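Local coordinates for acyl-coa oxidase (Arabidopsis thaliana, PDB 1W07), which catalyses the FAD-dependent desaturation of long- and medium-chain acyl-CoAs to 2-trans-enoyl-CoAs, passing electrons to oxygen to give hydrogen peroxide in peroxisomal beta-oxidation, at residues D326-Q331 / S591-V596. The protein carries 1 engineered substitution. Sequence-based numbering, arbitrary orientation.
Sequences DYKTQQ and SLYTQV. With FAD (flavin-adenine dinucleotide), chain C.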
loop_
_atom_site.group_PDB
_atom_site.type_symbol
_atom_site.label_atom_id
_atom_site.label_comp_id
_atom_site.label_asym_id
_atom_site.label_seq_id
_atom_site.Cartn_x
_atom_site.Cartn_y
_atom_site.Cartn_z
ATOM N N ASP B 326 -6.125 19.714 11.607
ATOM C CA ASP B 326 -6.621 21.054 11.252
ATOM C C ASP B 326 -6.202 21.443 9.815
ATOM O O ASP B 326 -6.742 22.383 9.244
ATOM C CB ASP B 326 -6.041 22.122 12.191
ATOM C CG ASP B 326 -6.750 22.212 13.538
ATOM O OD1 ASP B 326 -7.581 21.337 13.869
ATOM O OD2 ASP B 326 -6.450 23.180 14.273
ATOM N N TYR B 327 -5.221 20.745 9.248
ATOM C CA TYR B 327 -4.727 21.058 7.903
ATOM C C TYR B 327 -5.631 20.478 6.821
ATOM O O TYR B 327 -5.988 19.301 6.872
ATOM C CB TYR B 327 -3.299 20.524 7.733
ATOM C CG TYR B 327 -2.271 21.201 8.628
ATOM C CD1 TYR B 327 -1.299 20.450 9.296
ATOM C CD2 TYR B 327 -2.263 22.588 8.799
ATOM C CE1 TYR B 327 -0.351 21.063 10.114
ATOM C CE2 TYR B 327 -1.316 23.209 9.612
ATOM C CZ TYR B 327 -0.366 22.439 10.272
ATOM O OH TYR B 327 0.525 23.047 11.131
ATOM N N LYS B 328 -6.000 21.302 5.839
ATOM C CA LYS B 328 -6.882 20.877 4.757
ATOM C C LYS B 328 -6.388 19.663 3.969
ATOM O O LYS B 328 -7.194 18.869 3.502
ATOM C CB LYS B 328 -7.186 22.067 3.827
ATOM C CG LYS B 328 -8.320 22.952 4.350
ATOM C CD LYS B 328 -9.641 22.183 4.337
ATOM C CE LYS B 328 -10.806 22.926 5.008
ATOM N NZ LYS B 328 -10.759 22.970 6.503
ATOM N N THR B 329 -5.073 19.517 3.818
ATOM C CA THR B 329 -4.491 18.367 3.125
ATOM C C THR B 329 -4.753 17.102 3.964
ATOM O O THR B 329 -5.043 16.027 3.431
ATOM C CB THR B 329 -2.987 18.501 2.991
ATOM O OG1 THR B 329 -2.454 18.888 4.258
ATOM C CG2 THR B 329 -2.610 19.537 1.917
ATOM N N GLN B 330 -4.627 17.210 5.284
ATOM C CA GLN B 330 -4.872 16.061 6.158
ATOM C C GLN B 330 -6.361 15.696 6.048
ATOM O O GLN B 330 -6.715 14.521 5.955
ATOM C CB GLN B 330 -4.508 16.420 7.613
ATOM C CG GLN B 330 -4.367 15.234 8.592
ATOM C CD GLN B 330 -3.065 14.476 8.407
ATOM O OE1 GLN B 330 -2.292 14.774 7.498
ATOM N NE2 GLN B 330 -2.816 13.488 9.269
ATOM N N GLN B 331 -7.226 16.710 6.041
ATOM C CA GLN B 331 -8.680 16.502 5.958
ATOM C C GLN B 331 -9.111 15.898 4.611
ATOM O O GLN B 331 -9.988 15.016 4.554
ATOM C CB GLN B 331 -9.406 17.835 6.192
ATOM C CG GLN B 331 -8.979 18.522 7.495
ATOM C CD GLN B 331 -9.756 19.792 7.797
ATOM O OE1 GLN B 331 -10.408 20.364 6.916
ATOM N NE2 GLN B 331 -9.675 20.253 9.040
ATOM N N SER B 591 -15.835 23.290 2.389
ATOM C CA SER B 591 -16.709 23.691 3.469
ATOM C C SER B 591 -17.158 22.486 4.300
ATOM O O SER B 591 -17.221 22.572 5.526
ATOM C CB SER B 591 -17.922 24.423 2.907
ATOM O OG SER B 591 -18.925 24.537 3.903
ATOM N N LEU B 592 -17.472 21.368 3.645
ATOM C CA LEU B 592 -17.905 20.160 4.360
ATOM C C LEU B 592 -16.779 19.628 5.247
ATOM O O LEU B 592 -17.031 19.059 6.310
ATOM C CB LEU B 592 -18.363 19.072 3.371
ATOM C CG LEU B 592 -19.664 19.347 2.602
ATOM C CD1 LEU B 592 -19.881 18.281 1.552
ATOM C CD2 LEU B 592 -20.838 19.370 3.556
ATOM N N TYR B 593 -15.534 19.802 4.820
ATOM C CA TYR B 593 -14.420 19.349 5.639
ATOM C C TYR B 593 -14.416 20.165 6.941
ATOM O O TYR B 593 -14.351 19.605 8.046
ATOM C CB TYR B 593 -13.095 19.542 4.904
ATOM C CG TYR B 593 -12.864 18.590 3.731
ATOM C CD1 TYR B 593 -13.503 17.353 3.654
ATOM C CD2 TYR B 593 -11.943 18.905 2.735
ATOM C CE1 TYR B 593 -13.228 16.441 2.603
ATOM C CE2 TYR B 593 -11.651 18.016 1.686
ATOM C CZ TYR B 593 -12.294 16.787 1.627
ATOM O OH TYR B 593 -11.974 15.915 0.596
ATOM N N THR B 594 -14.491 21.489 6.806
ATOM C CA THR B 594 -14.514 22.392 7.952
ATOM C C THR B 594 -15.663 22.065 8.891
ATOM O O THR B 594 -15.536 22.211 10.100
ATOM C CB THR B 594 -14.636 23.841 7.480
ATOM O OG1 THR B 594 -13.482 24.163 6.697
ATOM C CG2 THR B 594 -14.745 24.818 8.678
ATOM N N GLN B 595 -16.789 21.624 8.337
ATOM C CA GLN B 595 -17.932 21.278 9.169
ATOM C C GLN B 595 -17.724 19.952 9.894
ATOM O O GLN B 595 -18.153 19.779 11.036
ATOM C CB GLN B 595 -19.201 21.204 8.321
ATOM C CG GLN B 595 -19.683 22.560 7.859
ATOM C CD GLN B 595 -20.789 22.479 6.832
ATOM O OE1 GLN B 595 -21.845 21.903 7.082
ATOM N NE2 GLN B 595 -20.550 23.062 5.664
ATOM N N VAL B 596 -17.054 19.010 9.241
ATOM C CA VAL B 596 -16.821 17.702 9.842
ATOM C C VAL B 596 -15.686 17.712 10.854
ATOM O O VAL B 596 -15.686 16.918 11.799
ATOM C CB VAL B 596 -16.548 16.645 8.742
ATOM C CG1 VAL B 596 -15.981 15.351 9.350
ATOM C CG2 VAL B 596 -17.842 16.364 8.013
HETATM P PA FAD C . 4.626 14.798 10.691
HETATM O O1A FAD C . 5.412 15.912 10.115
HETATM O O2A FAD C . 4.263 14.849 12.126
HETATM O O5B FAD C . 3.299 14.601 9.801
HETATM C C5B FAD C . 2.235 13.742 10.220
HETATM C C4B FAD C . 0.985 14.018 9.378
HETATM O O4B FAD C . 0.730 15.435 9.469
HETATM C C3B FAD C . 1.250 13.723 7.898
HETATM O O3B FAD C . 0.014 13.438 7.236
HETATM C C2B FAD C . 1.830 15.049 7.412
HETATM O O2B FAD C . 1.580 15.199 6.012
HETATM C C1B FAD C . 0.909 16.013 8.165
HETATM N N9A FAD C . 1.521 17.354 8.284
HETATM C C8A FAD C . 2.513 17.690 9.111
HETATM N N7A FAD C . 2.798 18.982 8.971
HETATM C C5A FAD C . 1.972 19.478 8.053
HETATM C C6A FAD C . 1.805 20.745 7.510
HETATM N N6A FAD C . 2.543 21.766 7.932
HETATM N N1A FAD C . 0.813 20.932 6.540
HETATM C C2A FAD C . 0.016 19.849 6.146
HETATM N N3A FAD C . 0.209 18.656 6.684
HETATM C C4A FAD C . 1.155 18.447 7.614
HETATM N N1 FAD C . 15.339 10.848 11.850
HETATM C C2 FAD C . 16.656 11.124 12.238
HETATM O O2 FAD C . 16.909 12.143 12.875
HETATM N N3 FAD C . 17.664 10.199 11.933
HETATM C C4 FAD C . 17.352 9.009 11.260
HETATM O O4 FAD C . 18.242 8.201 11.003
HETATM C C4X FAD C . 16.042 8.744 10.882
HETATM N N5 FAD C . 15.710 7.528 10.266
HETATM C C5X FAD C . 14.387 7.237 9.911
HETATM C C6 FAD C . 14.052 5.977 9.427
HETATM C C7 FAD C . 12.714 5.640 9.223
HETATM C C7M FAD C . 12.369 4.230 8.737
HETATM C C8 FAD C . 11.711 6.572 9.494
HETATM C C8M FAD C . 10.228 6.221 9.326
HETATM C C9 FAD C . 12.054 7.837 9.960
HETATM C C9A FAD C . 13.389 8.178 10.173
HETATM N N10 FAD C . 13.728 9.415 10.737
HETATM C C10 FAD C . 15.038 9.662 11.169
HETATM C "C1'" FAD C . 12.689 10.447 10.971
HETATM C "C2'" FAD C . 12.335 11.094 9.627
HETATM O "O2'" FAD C . 13.531 11.552 8.988
HETATM C "C3'" FAD C . 11.349 12.263 9.720
HETATM O "O3'" FAD C . 11.862 13.265 10.604
HETATM C "C4'" FAD C . 9.965 11.826 10.206
HETATM O "O4'" FAD C . 9.571 10.590 9.605
HETATM C "C5'" FAD C . 8.935 12.903 9.866
HETATM O "O5'" FAD C . 7.621 12.394 10.090
HETATM P P FAD C . 6.692 12.982 11.261
HETATM O O1P FAD C . 6.347 11.857 12.158
HETATM O O2P FAD C . 7.341 14.180 11.840
HETATM O O3P FAD C . 5.387 13.408 10.421
#
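K328 meets Y593 and T594 across the contact, reaching from the first turn of helix 328-363 to the C-terminal end of helix 579-596. Followed outward from CB, its chain bends at chi2 and turns outward from its helix toward Y593, so that CD lies at the edge of the Y593 ring, near its plane. CE passes 4.1 Å from Y593 CB and 3.4 Å from T594 OG1. A second bend, at chi4, brings NZ to two oxygens: it donates to T594 OG1 at 3.0 Å and, within its own segment, to Q331 OE1 at 2.7 Å. The ammonium thus lies between the two helices and is gripped from both. At Q331 OE1 the C=O...N angle is 129°, with the donor tilted 28° from the carbonyl plane. Q331 OE1 also packs 3.5 Å from Y593 CB, the amide and ring planes standing 77° apart. Because NE2 of Q331 is bound to the carbonyl of I325, the amide is held at both ends and its rotation should be fixed. The backbone O of Q331 lies over one face of the Y593 ring, offset toward its rim, while Y593 OH is hydrogen-bonded to N332 OD1. Away from helix 579-596, the first segment faces the cofactor: the Y327 ring lies against the adenine, CE1 being 3.4 Å from FAD C6A, and Q330 OE1 accepts from ribose O3B at 2.7 Å. This turn, packed on the C-terminal helical domain, belongs to the cofactor site of the acyl-CoA oxidase fold, completed by S144 and T422 of the second subunit, which hydrogen-bond to FAD.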